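Long-range contacts in betainyl-CoA thiolase (Pseudomonas putida, PDB 2HLJ), which probably acts on acyl-CoA thioesters, as an acyltransferase of the betainyl-CoA thiolase type or a thioesterase, and has a hot-dog fold: residues Y8-Q13 / T74-Q79; Y66-K71 / F101-A106; L90-S95 / S108-L113; T80-F85 / E138-A143. All coordinates share one frame; numbering follows the deposited sequence. Where two conformers were deposited one is given.

Contact 1: Y8-Q13 / T74-Q79; sequences YRTTVQ and TEVWVQ
Y8-T11 and E75-Q79 run antiparallel as neighbouring strands, their axes 161° apart and 4.7 Å at closest approach. They form one margin of the hot-dog sheet: 6-11 is an outermost strand within this chain, and 75-85 separates it from strand 89-98. The register follows from the backbone bonds. T10 and V76 are a hydrogen-bonded pair, T10 N giving to V76 O at 3.0 Å and V76 N to T10 O at 2.9 Å; V78 N reaches Y8 O at 2.8 Å. Past the end of the regular strand the ladder gains one more rung, V12 N to T74 O, 2.9 Å. R9 with W77 and T11 with E75 are the non-hydrogen-bonded pairs.

Side chains divide by face. Y8, T10, V76 and V78 share the side that meets helix 25-43, where V78 packs on I31, F32 and A35 and the Y8 ring meets that of Y34. T10 and V76 lie alongside each other, methyl CG2 near methyl CG2. On the other face R9 and W77 run side by side in the same direction. With CG anti to the carbonyl carbon (chi1 -51°) and an extended chain, R9 brings NH1 to 4.0 Å from W77 CB, the guanidinium oblique to the indole. The indole also meets the H97 ring at about 10° between planes. Beside them T11 OG1 lies 3.5 Å from E75 CG. The rotation of the indole is fixed along its own strand, where W77 NE1 donates to Q79 OE1 at 3.0 Å, the acceptor lying in the ring plane.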
loop_
_atom_site.group_PDB
_atom_site.type_symbol
_atom_site.label_atom_id
_atom_site.label_comp_id
_atom_site.label_asym_id
_atom_site.label_seq_id
_atom_site.Cartn_x
_atom_site.Cartn_y
_atom_site.Cartn_z
ATOM N N TYR A 8 -5.840 14.441 7.909
ATOM C CA TYR A 8 -6.068 13.365 8.870
ATOM C C TYR A 8 -5.009 13.382 9.943
ATOM O O TYR A 8 -3.852 13.620 9.653
ATOM C CB TYR A 8 -6.145 11.992 8.159
ATOM C CG TYR A 8 -6.695 10.892 9.042
ATOM C CD1 TYR A 8 -8.039 10.846 9.334
ATOM C CD2 TYR A 8 -5.865 9.928 9.611
ATOM C CE1 TYR A 8 -8.565 9.863 10.135
ATOM C CE2 TYR A 8 -6.387 8.934 10.435
ATOM C CZ TYR A 8 -7.744 8.910 10.687
ATOM O OH TYR A 8 -8.331 7.944 11.501
ATOM N N ARG A 9 -5.427 13.175 11.190
ATOM C CA ARG A 9 -4.508 13.029 12.324
ATOM C C ARG A 9 -4.926 11.857 13.153
ATOM O O ARG A 9 -6.129 11.634 13.348
ATOM C CB ARG A 9 -4.568 14.227 13.266
ATOM C CG ARG A 9 -4.431 15.573 12.640
ATOM C CD ARG A 9 -4.634 16.638 13.729
ATOM N NE ARG A 9 -4.435 17.992 13.240
ATOM C CZ ARG A 9 -3.244 18.580 13.095
ATOM N NH1 ARG A 9 -2.105 17.938 13.389
ATOM N NH2 ARG A 9 -3.189 19.834 12.643
ATOM N N THR A 10 -3.940 11.125 13.686
ATOM C CA THR A 10 -4.235 9.998 14.566
ATOM C C THR A 10 -3.000 9.684 15.421
ATOM O O THR A 10 -1.923 10.263 15.227
ATOM C CB THR A 10 -4.751 8.724 13.775
ATOM O OG1 THR A 10 -5.283 7.748 14.673
ATOM C CG2 THR A 10 -3.658 8.075 12.938
ATOM N N THR A 11 -3.204 8.842 16.421
ATOM C CA THR A 11 -2.129 8.316 17.271
ATOM C C THR A 11 -1.982 6.833 16.919
ATOM O O THR A 11 -2.974 6.118 16.844
ATOM C CB THR A 11 -2.450 8.568 18.765
ATOM O OG1 THR A 11 -2.475 9.974 19.004
ATOM C CG2 THR A 11 -1.407 7.987 19.686
ATOM N N VAL A 12 -0.753 6.378 16.651
ATOM C CA VAL A 12 -0.514 4.959 16.345
ATOM C C VAL A 12 -0.893 4.075 17.533
ATOM O O VAL A 12 -0.316 4.193 18.614
ATOM C CB VAL A 12 0.922 4.700 15.983
ATOM C CG1 VAL A 12 1.215 3.192 15.807
ATOM C CG2 VAL A 12 1.300 5.527 14.730
ATOM N N GLN A 13 -1.802 3.137 17.267
ATOM C CA GLN A 13 -2.404 2.274 18.278
ATOM C C GLN A 13 -1.684 0.920 18.286
ATOM O O GLN A 13 -1.023 0.571 17.327
ATOM C CB GLN A 13 -3.915 2.083 17.988
ATOM C CG GLN A 13 -4.406 2.417 16.538
ATOM C CD GLN A 13 -5.938 2.345 16.393
ATOM O OE1 GLN A 13 -6.615 3.366 16.221
ATOM N NE2 GLN A 13 -6.476 1.144 16.451
ATOM N N THR A 74 3.023 7.325 18.625
ATOM C CA THR A 74 3.380 8.482 17.883
ATOM C C THR A 74 2.123 9.177 17.339
ATOM O O THR A 74 1.222 8.514 16.769
ATOM C CB THR A 74 4.316 8.112 16.737
ATOM O OG1 THR A 74 5.466 7.431 17.263
ATOM C CG2 THR A 74 4.772 9.361 16.015
ATOM N N GLU A 75 2.054 10.502 17.541
ATOM C CA GLU A 75 0.996 11.332 16.961
ATOM C C GLU A 75 1.435 11.720 15.567
ATOM O O GLU A 75 2.460 12.347 15.405
ATOM C CB GLU A 75 0.763 12.583 17.801
ATOM C CG GLU A 75 0.215 12.245 19.198
ATOM C CD GLU A 75 0.476 13.351 20.245
ATOM O OE1 GLU A 75 1.656 13.575 20.620
ATOM O OE2 GLU A 75 -0.510 13.958 20.712
ATOM N N VAL A 76 0.652 11.342 14.572
ATOM C CA VAL A 76 1.027 11.579 13.197
ATOM C C VAL A 76 -0.105 12.295 12.487
ATOM O O VAL A 76 -1.252 12.241 12.922
ATOM C CB VAL A 76 1.399 10.255 12.439
ATOM C CG1 VAL A 76 2.635 9.576 13.065
ATOM C CG2 VAL A 76 0.194 9.274 12.321
ATOM N N TRP A 77 0.231 12.951 11.384
ATOM C CA TRP A 77 -0.754 13.571 10.519
ATOM C C TRP A 77 -0.394 13.377 9.062
ATOM O O TRP A 77 0.776 13.154 8.710
ATOM C CB TRP A 77 -0.926 15.086 10.822
ATOM C CG TRP A 77 0.186 15.984 10.460
ATOM C CD1 TRP A 77 0.416 16.564 9.231
ATOM C CD2 TRP A 77 1.210 16.475 11.327
ATOM N NE1 TRP A 77 1.529 17.363 9.297
ATOM C CE2 TRP A 77 2.041 17.313 10.565
ATOM C CE3 TRP A 77 1.523 16.267 12.679
ATOM C CZ2 TRP A 77 3.170 17.940 11.102
ATOM C CZ3 TRP A 77 2.630 16.905 13.205
ATOM C CH2 TRP A 77 3.449 17.711 12.412
ATOM N N VAL A 78 -1.418 13.503 8.214
ATOM C CA VAL A 78 -1.247 13.392 6.772
ATOM C C VAL A 78 -1.362 14.730 6.107
ATOM O O VAL A 78 -2.293 15.475 6.388
ATOM C CB VAL A 78 -2.323 12.444 6.161
ATOM C CG1 VAL A 78 -2.039 12.178 4.708
ATOM C CG2 VAL A 78 -2.388 11.163 6.941
ATOM N N GLN A 79 -0.425 15.024 5.194
ATOM C CA GLN A 79 -0.558 16.149 4.277
ATOM C C GLN A 79 -0.929 15.621 2.898
ATOM O O GLN A 79 -0.486 14.565 2.491
ATOM C CB GLN A 79 0.751 16.975 4.221
ATOM C CG GLN A 79 0.880 17.803 5.501
ATOM C CD GLN A 79 2.182 18.521 5.685
ATOM O OE1 GLN A 79 2.528 18.814 6.811
ATOM N NE2 GLN A 79 2.919 18.799 4.604
#

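Contact 2: Y66-K71 / F101-A106; sequences YLHEVK and FDEVLA
H68 joins E103, F101 and L105 where the loop after strand 57-66 meets the start of strand 104-114, at one end of the hot-dog sheet. The regular pairing closes at Y66 and A106, a non-hydrogen-bonded antiparallel pair; beyond it the chains leave the ladder.

Among the backbone bonds, two donors converge on one carbonyl. L67 N and H68 N both give to L105 O at 3.0 Å, approaching from the same face of its plane. Neither is straight, the angles at hydrogen being near 140°, as expected when consecutive amides share an acceptor.

The polar side-chain bond is between H68 NE2 and E103 OE2, 2.7 Å. It is a His-carboxylate hydrogen bond: the oxygen lies close to the imidazole plane, whereas the donor comes from above the carboxylate plane, the two flat groups being turned 73° apart. E103 reaches the ring by an extended chain beyond CG, which sits between backbone N and carbonyl carbon (chi1 61°).

The aromatic contact uses a different side of the same imidazole. F101 directs its edge at one H68 face in a T-shaped pair, centroids 4.8 Å apart, with CZ toward the rim of the imidazole. H68 is thus held at its edge by a carboxylate and over a face by a phenyl.

Apolar contacts complete the junction. L67 CD2 meets V104 CG2, and V70 crosses L105 at about a right angle and also packs on V12 and V76. Y66 packs on L29 of the second subunit. The carbonyl of V104 is buried without a polar partner in the model, H68 CD2 lying 3.4 Å from V104 O, at the edge of the imidazole.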
loop_
_atom_site.group_PDB
_atom_site.type_symbol
_atom_site.label_atom_id
_atom_site.label_comp_id
_atom_site.label_asym_id
_atom_site.label_seq_id
_atom_site.Cartn_x
_atom_site.Cartn_y
_atom_site.Cartn_z
ATOM N N TYR A 66 8.547 4.168 2.199
ATOM C CA TYR A 66 8.617 4.221 3.658
ATOM C C TYR A 66 10.017 4.674 4.043
ATOM O O TYR A 66 10.973 3.959 3.788
ATOM C CB TYR A 66 8.351 2.845 4.251
ATOM C CG TYR A 66 7.052 2.203 3.832
ATOM C CD1 TYR A 66 6.986 1.373 2.703
ATOM C CD2 TYR A 66 5.913 2.311 4.631
ATOM C CE1 TYR A 66 5.812 0.744 2.354
ATOM C CE2 TYR A 66 4.761 1.671 4.293
ATOM C CZ TYR A 66 4.698 0.909 3.156
ATOM O OH TYR A 66 3.500 0.292 2.854
ATOM N N LEU A 67 10.127 5.893 4.577
ATOM C CA LEU A 67 11.418 6.496 4.905
ATOM C C LEU A 67 11.814 6.237 6.353
ATOM O O LEU A 67 12.993 6.137 6.646
ATOM C CB LEU A 67 11.403 8.001 4.608
ATOM C CG LEU A 67 11.201 8.436 3.149
ATOM C CD1 LEU A 67 12.090 7.641 2.171
ATOM C CD2 LEU A 67 9.773 8.336 2.694
ATOM N N HIS A 68 10.832 6.094 7.245
ATOM C CA HIS A 68 11.091 5.949 8.667
ATOM C C HIS A 68 10.053 5.090 9.358
ATOM O O HIS A 68 8.850 5.090 9.026
ATOM C CB HIS A 68 11.098 7.311 9.336
ATOM C CG HIS A 68 12.177 8.203 8.830
ATOM N ND1 HIS A 68 13.478 8.105 9.269
ATOM C CD2 HIS A 68 12.168 9.168 7.882
ATOM C CE1 HIS A 68 14.220 8.994 8.633
ATOM N NE2 HIS A 68 13.452 9.645 7.779
ATOM N N GLU A 69 10.556 4.325 10.305
ATOM C CA GLU A 69 9.717 3.573 11.240
ATOM C C GLU A 69 8.911 4.538 12.073
ATOM O O GLU A 69 9.338 5.668 12.346
ATOM C CB GLU A 69 10.573 2.665 12.134
ATOM C CG GLU A 69 11.321 3.403 13.262
ATOM C CD GLU A 69 12.426 4.362 12.749
ATOM O OE1 GLU A 69 12.929 4.169 11.608
ATOM O OE2 GLU A 69 12.792 5.306 13.491
ATOM N N VAL A 70 7.735 4.090 12.487
ATOM C CA VAL A 70 6.880 4.886 13.333
ATOM C C VAL A 70 6.507 4.020 14.508
ATOM O O VAL A 70 6.054 2.890 14.347
ATOM C CB VAL A 70 5.640 5.377 12.557
ATOM C CG1 VAL A 70 4.765 6.202 13.441
ATOM C CG2 VAL A 70 6.083 6.187 11.325
ATOM N N LYS A 71 6.738 4.542 15.699
ATOM C CA LYS A 71 6.621 3.758 16.895
ATOM C C LYS A 71 5.225 3.901 17.529
ATOM O O LYS A 71 4.506 4.892 17.329
ATOM C CB LYS A 71 7.727 4.143 17.904
ATOM C CG LYS A 71 9.171 3.895 17.455
ATOM C CD LYS A 71 10.127 4.400 18.518
ATOM C CE LYS A 71 11.599 4.221 18.145
ATOM N NZ LYS A 71 11.989 2.797 17.893
ATOM N N PHE A 101 10.206 16.596 13.738
ATOM C CA PHE A 101 11.017 15.846 12.784
ATOM C C PHE A 101 10.621 16.352 11.420
ATOM O O PHE A 101 9.503 16.145 11.001
ATOM C CB PHE A 101 10.699 14.351 12.910
ATOM C CG PHE A 101 11.579 13.472 12.072
ATOM C CD1 PHE A 101 12.907 13.256 12.436
ATOM C CD2 PHE A 101 11.087 12.872 10.914
ATOM C CE1 PHE A 101 13.717 12.444 11.672
ATOM C CE2 PHE A 101 11.897 12.058 10.137
ATOM C CZ PHE A 101 13.212 11.845 10.514
ATOM N N ASP A 102 11.518 17.045 10.738
ATOM C CA ASP A 102 11.133 17.801 9.561
ATOM C C ASP A 102 11.548 17.146 8.256
ATOM O O ASP A 102 12.152 17.801 7.404
ATOM C CB ASP A 102 11.638 19.263 9.637
ATOM C CG ASP A 102 13.144 19.376 9.736
ATOM O OD1 ASP A 102 13.779 18.472 10.344
ATOM O OD2 ASP A 102 13.694 20.380 9.216
ATOM N N GLU A 103 11.281 15.846 8.133
ATOM C CA GLU A 103 11.227 15.158 6.833
ATOM C C GLU A 103 10.072 14.156 6.856
ATOM O O GLU A 103 9.569 13.789 7.933
ATOM C CB GLU A 103 12.547 14.475 6.489
ATOM C CG GLU A 103 13.035 13.382 7.435
ATOM C CD GLU A 103 14.442 12.838 7.063
ATOM O OE1 GLU A 103 15.447 13.529 7.404
ATOM O OE2 GLU A 103 14.534 11.712 6.465
ATOM N N VAL A 104 9.608 13.726 5.693
ATOM C CA VAL A 104 8.474 12.827 5.709
ATOM C C VAL A 104 8.865 11.453 6.265
ATOM O O VAL A 104 9.968 10.963 6.056
ATOM C CB VAL A 104 7.762 12.689 4.349
ATOM C CG1 VAL A 104 7.254 14.056 3.889
ATOM C CG2 VAL A 104 8.669 12.032 3.309
ATOM N N LEU A 105 7.917 10.854 6.976
ATOM C CA LEU A 105 8.021 9.501 7.465
ATOM C C LEU A 105 7.716 8.483 6.388
ATOM O O LEU A 105 8.242 7.355 6.413
ATOM C CB LEU A 105 7.027 9.308 8.618
ATOM C CG LEU A 105 7.144 10.304 9.780
ATOM C CD1 LEU A 105 6.095 10.038 10.823
ATOM C CD2 LEU A 105 8.531 10.185 10.377
ATOM N N ALA A 106 6.760 8.845 5.536
ATOM C CA ALA A 106 6.333 8.046 4.392
ATOM C C ALA A 106 5.573 8.956 3.446
ATOM O O ALA A 106 5.106 10.017 3.851
ATOM C CB ALA A 106 5.414 6.928 4.840
#

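Contact 3: L90-S95 / S108-L113; sequences LHVYHS and SEQMLL
H91 and E109 meet above a five-bridge antiparallel ladder, L90-S95 beside S108-L113, in the middle of the hot-dog sheet. L90, V92 and H94 form the hydrogen-bonded pairs with L112, Q110 and S108; the six backbone N-to-O bonds of these pairs measure 2.8-3.0 Å.

The tightly packed face carries L90, V92, H94, S108, Q110 and L112, turned to helix 25-43. V92 CG2 abuts L112 CD1 at 3.6 Å, the side chains crossing at about a right angle. Both H94 ring nitrogens are bonded, ND1 to T80 and NE2 to T36. Q110 NE2 donates to S108 OG at 3.1 Å, and S108 OG also hydrogen-bonds to H63 O of strand 57-66.

The other face is more polar and, at H91, partly exposed; I153 of the second subunit packs on H91 and E109. In the conformer given, M111 CE lies over one imidazole face. With CG anti to backbone N (chi1 -172°), H91 turns its ring edge toward the partner strand, CD2 near Q110 O. A leucine in place of H91 would probably leave E109 OE2 without its NE2 donor. E109 OE1 has its own partner, G150 N. H91 NE2 meets the anti lone pair of E109 OE2 at 2.7 Å, ring and carboxylate nearly coplanar (25°).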
loop_
_atom_site.group_PDB
_atom_site.type_symbol
_atom_site.label_atom_id
_atom_site.label_comp_id
_atom_site.label_asym_id
_atom_site.label_seq_id
_atom_site.Cartn_x
_atom_site.Cartn_y
_atom_site.Cartn_z
ATOM N N LEU A 90 -8.768 10.952 -9.931
ATOM C CA LEU A 90 -8.057 11.903 -9.104
ATOM C C LEU A 90 -6.628 11.395 -8.874
ATOM O O LEU A 90 -6.435 10.234 -8.563
ATOM C CB LEU A 90 -8.818 12.078 -7.791
ATOM C CG LEU A 90 -8.343 13.139 -6.811
ATOM C CD1 LEU A 90 -8.297 14.534 -7.430
ATOM C CD2 LEU A 90 -9.246 13.109 -5.560
ATOM N N HIS A 91 -5.641 12.270 -9.071
ATOM C CA HIS A 91 -4.228 11.927 -8.866
ATOM C C HIS A 91 -3.788 12.664 -7.593
ATOM O O HIS A 91 -3.825 13.889 -7.540
ATOM C CB HIS A 91 -3.449 12.325 -10.114
ATOM C CG HIS A 91 -2.024 11.875 -10.132
ATOM N ND1 HIS A 91 -1.113 12.372 -11.036
ATOM C CD2 HIS A 91 -1.349 10.976 -9.373
ATOM C CE1 HIS A 91 0.060 11.792 -10.840
ATOM N NE2 HIS A 91 -0.058 10.940 -9.838
ATOM N N VAL A 92 -3.437 11.915 -6.553
ATOM C CA VAL A 92 -3.156 12.488 -5.239
ATOM C C VAL A 92 -1.834 12.021 -4.632
ATOM O O VAL A 92 -1.287 11.000 -5.026
ATOM C CB VAL A 92 -4.292 12.170 -4.230
ATOM C CG1 VAL A 92 -5.609 12.707 -4.768
ATOM C CG2 VAL A 92 -4.391 10.688 -3.983
ATOM N N TYR A 93 -1.335 12.802 -3.679
ATOM C CA TYR A 93 -0.061 12.525 -3.039
ATOM C C TYR A 93 -0.255 12.789 -1.573
ATOM O O TYR A 93 -0.670 13.887 -1.218
ATOM C CB TYR A 93 1.027 13.473 -3.593
ATOM C CG TYR A 93 2.428 13.284 -3.016
ATOM C CD1 TYR A 93 3.264 12.323 -3.516
ATOM C CD2 TYR A 93 2.913 14.100 -2.012
ATOM C CE1 TYR A 93 4.541 12.143 -3.033
ATOM C CE2 TYR A 93 4.191 13.937 -1.504
ATOM C CZ TYR A 93 5.004 12.939 -2.028
ATOM O OH TYR A 93 6.302 12.756 -1.616
ATOM N N HIS A 94 -0.063 11.758 -0.744
ATOM C CA HIS A 94 -0.127 11.877 0.697
ATOM C C HIS A 94 1.275 11.755 1.269
ATOM O O HIS A 94 2.099 10.989 0.750
ATOM C CB HIS A 94 -0.962 10.741 1.313
ATOM C CG HIS A 94 -2.410 10.743 0.948
ATOM N ND1 HIS A 94 -3.262 11.793 1.235
ATOM C CD2 HIS A 94 -3.170 9.786 0.365
ATOM C CE1 HIS A 94 -4.477 11.483 0.827
ATOM N NE2 HIS A 94 -4.457 10.255 0.337
ATOM N N SER A 95 1.558 12.513 2.321
ATOM C CA SER A 95 2.790 12.375 3.067
ATOM C C SER A 95 2.450 12.291 4.568
ATOM O O SER A 95 1.423 12.813 5.029
ATOM C CB SER A 95 3.791 13.494 2.734
ATOM O OG SER A 95 3.228 14.793 2.985
ATOM N N SER A 108 2.959 8.631 -0.429
ATOM C CA SER A 108 2.295 7.753 -1.374
ATOM C C SER A 108 1.655 8.541 -2.470
ATOM O O SER A 108 0.898 9.471 -2.187
ATOM C CB SER A 108 1.178 6.959 -0.664
ATOM O OG SER A 108 0.605 6.042 -1.568
ATOM N N GLU A 109 1.924 8.134 -3.715
ATOM C CA GLU A 109 1.292 8.667 -4.901
ATOM C C GLU A 109 0.196 7.697 -5.277
ATOM O O GLU A 109 0.446 6.502 -5.313
ATOM C CB GLU A 109 2.332 8.719 -6.041
ATOM C CG GLU A 109 1.832 9.443 -7.282
ATOM C CD GLU A 109 2.762 9.303 -8.471
ATOM O OE1 GLU A 109 3.811 8.619 -8.343
ATOM O OE2 GLU A 109 2.447 9.896 -9.534
ATOM N N GLN A 110 -1.012 8.188 -5.560
ATOM C CA GLN A 110 -2.123 7.313 -5.842
ATOM C C GLN A 110 -2.973 7.840 -6.944
ATOM O O GLN A 110 -3.081 9.056 -7.129
ATOM C CB GLN A 110 -3.031 7.177 -4.617
ATOM C CG GLN A 110 -2.256 7.059 -3.332
ATOM C CD GLN A 110 -3.092 6.536 -2.224
ATOM O OE1 GLN A 110 -4.311 6.668 -2.239
ATOM N NE2 GLN A 110 -2.447 5.944 -1.244
HETATM N N MSE A 111 -3.597 6.910 -7.646
HETATM C CA MSE A 111 -4.608 7.229 -8.642
HETATM C C MSE A 111 -5.926 6.571 -8.236
HETATM O O MSE A 111 -5.973 5.377 -7.976
HETATM C CB MSE A 111 -4.163 6.731 -10.024
HETATM C CG MSE A 111 -5.154 7.056 -11.129
HETATM SE SE MSE A 111 -5.118 8.929 -11.557
HETATM C CE MSE A 111 -3.356 9.026 -12.366
ATOM N N LEU A 112 -6.990 7.358 -8.202
ATOM C CA LEU A 112 -8.297 6.904 -7.721
ATOM C C LEU A 112 -9.338 7.163 -8.808
ATOM O O LEU A 112 -9.219 8.135 -9.539
ATOM C CB LEU A 112 -8.658 7.678 -6.457
ATOM C CG LEU A 112 -7.617 7.760 -5.329
ATOM C CD1 LEU A 112 -7.535 9.124 -4.793
ATOM C CD2 LEU A 112 -8.014 6.783 -4.207
ATOM N N LEU A 113 -10.295 6.245 -8.932
ATOM C CA LEU A 113 -11.368 6.275 -9.922
ATOM C C LEU A 113 -12.688 6.551 -9.230
ATOM O O LEU A 113 -13.023 5.876 -8.231
ATOM C CB LEU A 113 -11.473 4.911 -10.632
ATOM C CG LEU A 113 -12.603 4.740 -11.661
ATOM C CD1 LEU A 113 -12.419 5.694 -12.809
ATOM C CD2 LEU A 113 -12.677 3.321 -12.179
#

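Contact 4: T80-F85 / E138-A143; sequences TQILGF and EQQEGA
The side-chain amide of Q140 makes two hydrogen bonds to the backbone of one residue, I82. I82 N donates to Q140 OE1 at 2.7 Å, lying in the carbonyl plane on a lone pair, with 163° at the hydrogen. In return Q140 NE2 gives to I82 O at 2.9 Å, the acceptor close to the amide plane. This pairing fixes the rotation of the amide and resembles what a neighbouring strand would supply. A water also donates to Q140 OE1, at 2.7 Å, and to T80 O, so OE1 accepts twice.

An extended chain beyond CG (chi2 177°) carries the amide to the strand from a loop of two overlapping type I turns, E138-E141 and Q140-A143, following helix 127-138. Strand 75-85 belongs to the hot-dog sheet, and I82 also packs on L133 and V137 of that helix. An alanine in place of Q140 would probably leave I82 N and I82 O without these partners and the turns less firmly tied to the strand.

Outward, Q81 crosses Q140 obliquely, amide planes 81° apart, and its CB lies 3.6 Å from Q140 OE1. Q81 NE2 bonds to Q144 O, one residue beyond A143, while Q81 OE1 lies 3.7 Å from A143 CB.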
loop_
_atom_site.group_PDB
_atom_site.type_symbol
_atom_site.label_atom_id
_atom_site.label_comp_id
_atom_site.label_asym_id
_atom_site.label_seq_id
_atom_site.Cartn_x
_atom_site.Cartn_y
_atom_site.Cartn_z
ATOM N N THR A 80 -1.773 16.346 2.193
ATOM C CA THR A 80 -2.344 15.824 0.956
ATOM C C THR A 80 -2.273 16.911 -0.112
ATOM O O THR A 80 -2.628 18.059 0.146
ATOM C CB THR A 80 -3.772 15.365 1.137
ATOM O OG1 THR A 80 -3.875 14.387 2.206
ATOM C CG2 THR A 80 -4.306 14.791 -0.161
ATOM N N GLN A 81 -1.759 16.549 -1.277
ATOM C CA GLN A 81 -1.802 17.412 -2.475
ATOM C C GLN A 81 -2.526 16.718 -3.625
ATOM O O GLN A 81 -2.418 15.484 -3.825
ATOM C CB GLN A 81 -0.417 17.755 -2.947
ATOM C CG GLN A 81 0.444 18.410 -1.923
ATOM C CD GLN A 81 1.726 18.990 -2.533
ATOM O OE1 GLN A 81 1.676 19.693 -3.529
ATOM N NE2 GLN A 81 2.865 18.707 -1.906
ATOM N N ILE A 82 -3.257 17.522 -4.385
ATOM C CA ILE A 82 -3.926 17.070 -5.579
ATOM C C ILE A 82 -2.955 17.366 -6.717
ATOM O O ILE A 82 -2.607 18.510 -6.957
ATOM C CB ILE A 82 -5.308 17.776 -5.747
ATOM C CG1 ILE A 82 -6.240 17.320 -4.613
ATOM C CG2 ILE A 82 -5.933 17.460 -7.111
ATOM C CD1 ILE A 82 -7.469 18.160 -4.466
ATOM N N LEU A 83 -2.504 16.314 -7.389
ATOM C CA LEU A 83 -1.532 16.441 -8.455
ATOM C C LEU A 83 -2.202 16.675 -9.789
ATOM O O LEU A 83 -1.584 17.204 -10.699
ATOM C CB LEU A 83 -0.684 15.185 -8.543
ATOM C CG LEU A 83 -0.032 14.780 -7.235
ATOM C CD1 LEU A 83 0.644 13.430 -7.396
ATOM C CD2 LEU A 83 0.909 15.888 -6.786
ATOM N N GLY A 84 -3.473 16.305 -9.906
ATOM C CA GLY A 84 -4.149 16.335 -11.216
ATOM C C GLY A 84 -5.475 15.612 -11.119
ATOM O O GLY A 84 -5.699 14.871 -10.175
ATOM N N PHE A 85 -6.381 15.869 -12.059
ATOM C CA PHE A 85 -7.611 15.105 -12.146
ATOM C C PHE A 85 -8.194 15.248 -13.529
ATOM O O PHE A 85 -7.858 16.200 -14.243
ATOM C CB PHE A 85 -8.616 15.514 -11.058
ATOM C CG PHE A 85 -9.140 16.912 -11.187
ATOM C CD1 PHE A 85 -10.253 17.182 -11.962
ATOM C CD2 PHE A 85 -8.535 17.956 -10.510
ATOM C CE1 PHE A 85 -10.751 18.476 -12.044
ATOM C CE2 PHE A 85 -9.006 19.252 -10.611
ATOM C CZ PHE A 85 -10.122 19.514 -11.357
ATOM N N GLU A 138 -5.417 25.527 -6.196
ATOM C CA GLU A 138 -4.950 26.926 -6.168
ATOM C C GLU A 138 -4.228 27.258 -4.864
ATOM O O GLU A 138 -3.272 28.045 -4.844
ATOM C CB GLU A 138 -6.128 27.896 -6.346
ATOM C CG GLU A 138 -6.727 27.933 -7.774
ATOM C CD GLU A 138 -8.105 28.644 -7.872
ATOM O OE1 GLU A 138 -8.320 29.676 -7.175
ATOM O OE2 GLU A 138 -8.966 28.174 -8.663
ATOM N N GLN A 139 -4.697 26.664 -3.773
ATOM C CA GLN A 139 -4.076 26.829 -2.464
ATOM C C GLN A 139 -2.746 26.064 -2.280
ATOM O O GLN A 139 -2.153 26.163 -1.199
ATOM C CB GLN A 139 -5.061 26.403 -1.367
ATOM C CG GLN A 139 -6.295 27.267 -1.257
ATOM C CD GLN A 139 -7.249 26.755 -0.188
ATOM O OE1 GLN A 139 -7.396 25.558 -0.000
ATOM N NE2 GLN A 139 -7.911 27.672 0.500
ATOM N N GLN A 140 -2.296 25.308 -3.294
ATOM C CA GLN A 140 -0.986 24.589 -3.289
ATOM C C GLN A 140 0.249 25.359 -3.790
ATOM O O GLN A 140 1.331 24.775 -3.909
ATOM C CB GLN A 140 -1.072 23.281 -4.092
ATOM C CG GLN A 140 -2.079 22.328 -3.503
ATOM C CD GLN A 140 -2.293 21.030 -4.270
ATOM O OE1 GLN A 140 -3.008 20.180 -3.783
ATOM N NE2 GLN A 140 -1.713 20.885 -5.466
ATOM N N GLU A 141 0.116 26.638 -4.091
ATOM C CA GLU A 141 1.277 27.413 -4.562
ATOM C C GLU A 141 2.448 27.409 -3.566
ATOM O O GLU A 141 3.603 27.424 -3.977
ATOM C CB GLU A 141 0.875 28.848 -4.933
ATOM C CG GLU A 141 -0.116 28.939 -6.116
ATOM C CD GLU A 141 0.338 28.160 -7.351
ATOM O OE1 GLU A 141 1.484 28.379 -7.826
ATOM O OE2 GLU A 141 -0.463 27.331 -7.845
ATOM N N GLY A 142 2.164 27.337 -2.269
ATOM C CA GLY A 142 3.226 27.327 -1.249
ATOM C C GLY A 142 3.754 25.962 -0.830
ATOM O O GLY A 142 4.751 25.875 -0.109
ATOM N N ALA A 143 3.089 24.892 -1.264
ATOM C CA ALA A 143 3.398 23.548 -0.774
ATOM C C ALA A 143 4.769 23.059 -1.248
ATOM O O ALA A 143 5.248 23.435 -2.319
ATOM C CB ALA A 143 2.304 22.559 -1.208
HETATM O O HOH W 1 -3.170 20.640 -1.097
#

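All four contacts involve one antiparallel sheet. Strand 75-85 supplies both contact 1 and contact 4, whose centres are about 21 Å apart and whose segments adjoin in sequence at Q79 and T80. Contact 3 lies beside both: Q79 N is 2.9 Å from S95 O, a probable hydrogen bond, and H91 bridges to the bulge at L83 and G84, with H91 O 2.8 Å from L83 N. Contacts 1 and 2 share an apolar junction, V12 CG2 to V70 CG1 at 3.8 Å. Contacts 2 and 3 lie on the same strand 104-114 and both touch the second subunit. A bound glycerol, probably from the crystallisation liquor, lies about 4 Å from the L112 side chain in contact 3.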